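Local coordinates for leucine aminopeptidase (Parabacteroides distasonis, PDB 3TC8), which binds zinc and probably acts as an exopeptidase of the M28 aminopeptidase family, removing residues from the ends of peptides, at residues D25-Y30 with E293-A298; D76-E81 with E159-P164. One frame throughout, in Å; residues are numbered along the deposited sequence.

Contact 1 of 2, residues D25-Y30 with E293-A298; sequences DSAYAY and ETLKAA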
loop_
_atom_site.group_PDB
_atom_site.type_symbol
_atom_site.label_atom_id
_atom_site.label_comp_id
_atom_site.label_asym_id
_atom_site.label_seq_id
_atom_site.Cartn_x
_atom_site.Cartn_y
_atom_site.Cartn_z
ATOM N N ASP A 25 2.731 4.354 17.309
ATOM C CA ASP A 25 4.172 4.297 17.578
ATOM C C ASP A 25 4.755 3.068 16.925
ATOM O O ASP A 25 5.838 3.093 16.336
ATOM C CB ASP A 25 4.486 4.193 19.085
ATOM C CG ASP A 25 4.375 5.522 19.828
ATOM O OD1 ASP A 25 4.345 6.618 19.216
ATOM O OD2 ASP A 25 4.361 5.447 21.085
ATOM N N SER A 26 4.073 1.953 17.078
ATOM C CA SER A 26 4.470 0.718 16.475
ATOM C C SER A 26 4.480 0.766 14.948
ATOM O O SER A 26 5.445 0.338 14.301
ATOM C CB SER A 26 3.576 -0.414 16.978
ATOM O OG SER A 26 3.761 -1.615 16.236
ATOM N N ALA A 27 3.400 1.296 14.386
ATOM C CA ALA A 27 3.366 1.456 12.941
ATOM C C ALA A 27 4.541 2.319 12.456
ATOM O O ALA A 27 5.162 2.021 11.438
ATOM C CB ALA A 27 2.027 2.050 12.519
ATOM N N TYR A 28 4.785 3.425 13.143
ATOM C CA TYR A 28 5.887 4.300 12.778
ATOM C C TYR A 28 7.216 3.546 12.776
ATOM O O TYR A 28 8.017 3.657 11.848
ATOM C CB TYR A 28 5.927 5.470 13.761
ATOM C CG TYR A 28 6.997 6.485 13.482
ATOM C CD1 TYR A 28 8.318 6.285 13.843
ATOM C CD2 TYR A 28 6.664 7.670 12.844
ATOM C CE1 TYR A 28 9.279 7.287 13.548
ATOM C CE2 TYR A 28 7.606 8.654 12.548
ATOM C CZ TYR A 28 8.891 8.446 12.891
ATOM O OH TYR A 28 9.850 9.426 12.597
ATOM N N ALA A 29 7.433 2.730 13.798
ATOM C CA ALA A 29 8.656 1.960 13.880
ATOM C C ALA A 29 8.735 0.949 12.747
ATOM O O ALA A 29 9.852 0.667 12.270
ATOM C CB ALA A 29 8.772 1.272 15.236
ATOM N N TYR A 30 7.612 0.350 12.328
ATOM C CA TYR A 30 7.642 -0.532 11.146
ATOM C C TYR A 30 8.036 0.218 9.888
ATOM O O TYR A 30 8.709 -0.343 9.011
ATOM C CB TYR A 30 6.314 -1.264 10.964
ATOM C CG TYR A 30 6.015 -2.384 11.913
ATOM C CD1 TYR A 30 6.953 -3.378 12.144
ATOM C CD2 TYR A 30 4.808 -2.488 12.550
ATOM C CE1 TYR A 30 6.673 -4.454 12.997
ATOM C CE2 TYR A 30 4.522 -3.547 13.385
ATOM C CZ TYR A 30 5.472 -4.528 13.606
ATOM O OH TYR A 30 5.152 -5.573 14.449
ATOM N N GLU A 293 0.073 10.628 13.936
ATOM C CA GLU A 293 -1.351 10.945 13.923
ATOM C C GLU A 293 -1.991 10.522 12.593
ATOM O O GLU A 293 -3.121 10.036 12.575
ATOM C CB GLU A 293 -1.594 12.414 14.270
ATOM C CG GLU A 293 -1.476 12.763 15.765
ATOM C CD GLU A 293 -0.156 12.377 16.419
ATOM O OE1 GLU A 293 -0.130 11.427 17.257
ATOM O OE2 GLU A 293 0.866 13.047 16.134
ATOM N N THR A 294 -1.280 10.719 11.475
ATOM C CA THR A 294 -1.819 10.271 10.195
ATOM C C THR A 294 -1.945 8.752 10.170
ATOM O O THR A 294 -2.962 8.203 9.759
ATOM C CB THR A 294 -0.927 10.735 9.032
ATOM O OG1 THR A 294 -0.752 12.144 9.172
ATOM C CG2 THR A 294 -1.523 10.392 7.705
ATOM N N LEU A 295 -0.872 8.052 10.569
ATOM C CA LEU A 295 -0.921 6.600 10.588
ATOM C C LEU A 295 -2.071 6.100 11.455
ATOM O O LEU A 295 -2.730 5.146 11.086
ATOM C CB LEU A 295 0.414 6.065 11.091
ATOM C CG LEU A 295 1.627 6.219 10.189
ATOM C CD1 LEU A 295 2.907 5.895 10.920
ATOM C CD2 LEU A 295 1.514 5.349 8.911
ATOM N N LYS A 296 -2.270 6.725 12.615
ATOM C CA LYS A 296 -3.359 6.336 13.507
ATOM C C LYS A 296 -4.703 6.465 12.818
ATOM O O LYS A 296 -5.568 5.579 12.927
ATOM C CB LYS A 296 -3.306 7.199 14.771
ATOM C CG LYS A 296 -4.428 6.899 15.779
ATOM C CD LYS A 296 -4.422 5.498 16.317
ATOM C CE LYS A 296 -5.306 5.374 17.521
ATOM N NZ LYS A 296 -5.436 3.982 18.027
ATOM N N ALA A 297 -4.934 7.589 12.147
ATOM C CA ALA A 297 -6.226 7.817 11.493
ATOM C C ALA A 297 -6.494 6.733 10.449
ATOM O O ALA A 297 -7.578 6.169 10.393
ATOM C CB ALA A 297 -6.254 9.200 10.858
ATOM N N ALA A 298 -5.500 6.451 9.594
ATOM C CA ALA A 298 -5.673 5.427 8.592
ATOM C C ALA A 298 -5.884 4.071 9.201
ATOM O O ALA A 298 -6.787 3.304 8.822
ATOM C CB ALA A 298 -4.502 5.447 7.621
#
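Leu295 holds its CG anti to its own carbonyl carbon (chi1 -70°), and with chi2 at 169° CD1 extends the zigzag of CA, CB and CG, so that a single methyl reaches across to the neighbouring helix. It lands on backbone as much as on side chain, since CD1 of Leu295 lies 3.8 Å from Tyr28 N and 4.2 Å from Ala27 C. Two beta carbons border this landing place: Ala27 CB is 4.3 Å from Leu295 CD1, and Tyr28 CB 4.2 Å from it. The ring of Tyr28 leaves that CB with CG anti to the backbone N (chi1 -178°), and the side chain also touches Met287. The contact brings helix 24-36 and helix 292-308, the first and last helices of this M28-family chain, side by side. Their nearest CA atoms here, those of Ala27 and Leu295, are 7.1 Å apart, and no hydrogen bond crosses between the segments. In the conformer given, Asp25 OD1 forms a salt bridge with Arg292, which begins helix 292-308; Lys296 NZ pairs with Asp21. Helix 125-144 meets the same helix 24-36 through Glu137, which touches Ala27 and accepts a hydrogen bond from Ser26 OG.

Contact 2 of 2, residues D76-E81 with E159-P164; sequences DGTKLE and EDYGTP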
loop_
_atom_site.group_PDB
_atom_site.type_symbol
_atom_site.label_atom_id
_atom_site.label_comp_id
_atom_site.label_asym_id
_atom_site.label_seq_id
_atom_site.Cartn_x
_atom_site.Cartn_y
_atom_site.Cartn_z
ATOM N N ASP A 76 12.124 -0.644 -19.276
ATOM C CA ASP A 76 13.429 -0.553 -19.976
ATOM C C ASP A 76 13.976 -1.928 -20.280
ATOM O O ASP A 76 15.116 -2.050 -20.724
ATOM C CB ASP A 76 14.448 0.265 -19.162
ATOM C CG ASP A 76 14.841 -0.360 -17.853
ATOM O OD1 ASP A 76 14.265 -1.409 -17.473
ATOM O OD2 ASP A 76 15.806 0.178 -17.234
ATOM N N GLY A 77 13.201 -2.980 -20.049
ATOM C CA GLY A 77 13.664 -4.350 -20.271
ATOM C C GLY A 77 14.331 -4.989 -19.065
ATOM O O GLY A 77 14.632 -6.182 -19.146
ATOM N N THR A 78 14.588 -4.272 -17.980
ATOM C CA THR A 78 15.253 -4.878 -16.810
ATOM C C THR A 78 14.357 -6.017 -16.293
ATOM O O THR A 78 13.148 -5.833 -16.099
ATOM C CB THR A 78 15.463 -3.840 -15.666
ATOM O OG1 THR A 78 16.172 -2.723 -16.196
ATOM C CG2 THR A 78 16.281 -4.421 -14.487
ATOM N N LYS A 79 14.968 -7.154 -16.020
ATOM C CA LYS A 79 14.302 -8.258 -15.414
ATOM C C LYS A 79 14.372 -8.034 -13.900
ATOM O O LYS A 79 15.467 -7.976 -13.302
ATOM C CB LYS A 79 14.991 -9.543 -15.841
ATOM C CG LYS A 79 14.879 -9.811 -17.369
ATOM C CD LYS A 79 13.472 -10.004 -17.828
ATOM C CE LYS A 79 13.398 -10.120 -19.341
ATOM N NZ LYS A 79 11.998 -10.346 -19.787
ATOM N N LEU A 80 13.220 -7.937 -13.276
ATOM C CA LEU A 80 13.088 -7.687 -11.840
ATOM C C LEU A 80 12.781 -8.968 -11.117
ATOM O O LEU A 80 11.815 -9.673 -11.448
ATOM C CB LEU A 80 11.963 -6.688 -11.584
ATOM C CG LEU A 80 12.055 -5.358 -12.314
ATOM C CD1 LEU A 80 10.852 -4.466 -11.948
ATOM C CD2 LEU A 80 13.400 -4.655 -12.070
ATOM N N GLU A 81 13.596 -9.265 -10.105
ATOM C CA GLU A 81 13.401 -10.412 -9.220
ATOM C C GLU A 81 12.366 -10.021 -8.174
ATOM O O GLU A 81 12.705 -9.539 -7.080
ATOM C CB GLU A 81 14.751 -10.751 -8.575
ATOM C CG GLU A 81 15.787 -11.073 -9.633
ATOM C CD GLU A 81 17.166 -11.394 -9.100
ATOM O OE1 GLU A 81 17.610 -10.687 -8.130
ATOM O OE2 GLU A 81 17.815 -12.321 -9.732
ATOM N N GLU A 159 5.758 -1.973 -7.839
ATOM C CA GLU A 159 4.726 -1.038 -8.176
ATOM C C GLU A 159 5.269 0.247 -8.788
ATOM O O GLU A 159 4.574 0.871 -9.578
ATOM C CB GLU A 159 3.887 -0.712 -6.932
ATOM C CG GLU A 159 2.756 0.298 -7.157
ATOM C CD GLU A 159 3.115 1.763 -7.167
ATOM O OE1 GLU A 159 4.135 2.109 -6.521
ATOM O OE2 GLU A 159 2.356 2.556 -7.834
ATOM N N ASP A 160 6.463 0.633 -8.333
ATOM C CA ASP A 160 6.928 2.019 -8.524
ATOM C C ASP A 160 8.190 2.082 -9.414
ATOM O O ASP A 160 9.008 2.984 -9.239
ATOM C CB ASP A 160 7.162 2.703 -7.182
ATOM C CG ASP A 160 6.703 4.128 -7.163
ATOM O OD1 ASP A 160 6.065 4.601 -8.112
ATOM O OD2 ASP A 160 6.939 4.798 -6.186
ATOM N N TYR A 161 8.245 1.199 -10.397
ATOM C CA TYR A 161 9.345 1.093 -11.369
ATOM C C TYR A 161 8.839 1.475 -12.772
ATOM O O TYR A 161 9.417 1.071 -13.775
ATOM C CB TYR A 161 9.948 -0.331 -11.332
ATOM C CG TYR A 161 11.446 -0.459 -11.547
ATOM C CD1 TYR A 161 12.068 -0.162 -12.775
ATOM C CD2 TYR A 161 12.257 -0.966 -10.541
ATOM C CE1 TYR A 161 13.417 -0.366 -12.927
ATOM C CE2 TYR A 161 13.608 -1.206 -10.716
ATOM C CZ TYR A 161 14.171 -0.893 -11.935
ATOM O OH TYR A 161 15.527 -1.139 -12.104
ATOM N N GLY A 162 7.803 2.290 -12.851
ATOM C CA GLY A 162 7.262 2.723 -14.126
ATOM C C GLY A 162 8.120 3.771 -14.791
ATOM O O GLY A 162 9.050 4.338 -14.204
ATOM N N THR A 163 7.812 4.025 -16.054
ATOM C CA THR A 163 8.582 4.935 -16.900
ATOM C C THR A 163 8.816 6.254 -16.180
ATOM O O THR A 163 7.850 6.916 -15.768
ATOM C CB THR A 163 7.826 5.221 -18.206
ATOM O OG1 THR A 163 7.522 3.970 -18.833
ATOM C CG2 THR A 163 8.659 6.111 -19.132
ATOM N N PRO A 164 10.078 6.718 -16.094
ATOM C CA PRO A 164 10.325 8.000 -15.431
ATOM C C PRO A 164 10.145 9.193 -16.369
ATOM O O PRO A 164 10.146 9.068 -17.603
ATOM C CB PRO A 164 11.769 7.869 -14.971
ATOM C CG PRO A 164 12.377 6.966 -15.957
ATOM C CD PRO A 164 11.323 5.988 -16.352
HETATM O O HOH W 1 16.676 -0.495 -14.454
#
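Two groups of Thr78 grip one carboxylate oxygen: OD1 of Asp76 accepts from Thr78 N at 2.9 Å, with an N-H...O angle of 162°, and from Thr78 OG1 at 2.6 Å. Both donors come from the same face of the carboxylate plane, and the backbone bond closes an Asx turn. Thr78 can use both because OG1 stands beside its own N (chi1 -55°), a torsion that also puts CG2 anti to that N and 4.1 Å from Tyr161 OH. The hydroxyl of Thr78, already donating to Asp76, accepts from water 1, whose oxygen is 2.9 Å from Thr78 OG1. The same water is hydrogen-bonded to Tyr161 OH at 2.7 Å and lies at the edge of the phenol ring, in its plane. This turn links the antiparallel strands 64-73 and 79-89 of the mixed sheet, where Leu80 pairs with Leu72. The facing loop, 159-164, follows strand 150-156, the other sheet neighbour of 79-89, and carries Asp160, a zinc ligand together with Asp127 and His281. Leu80 covers one face of Tyr161, its CD2 making a CH-pi contact 4.0 Å from the ring centroid and 24° off the normal. That methyl favours the outer rim, with CD2 of Leu80 3.7 Å from Tyr161 CE2, while Leu80 CD1 lies 4.0 Å from Tyr161 CD2, nearer the ring's root. An alanine in place of Tyr161 would probably leave both Leu80 methyls without their aromatic cover and water 1 without its link to the loop. Arg106 holds the backbone of this loop on both sides of Tyr161, its NH1 bonding to the carbonyl oxygens of Asp160 and Gly162.

How the contacts relate
The chain's centre lies between contact 1 and contact 2, whose own centres are 29 Å apart and nearest atoms about 16 Å, so neither touches the other. They share no helix or strand: contact 1 pairs the terminal helices, whereas contact 2 sets the turn between strands 64-73 and 79-89, and the start of 79-89, against the loop that carries the zinc ligand Asp160. Both segments of contact 2 fall within the sequence whose ends contact 1 brings together. The chemistry follows position. Between its segments, the largely buried contact 1 meets through aliphatic carbon and backbone, while the partly buried contact 2, with more surface covered (148 against 99 Å²), adds an aromatic face and a bridging water.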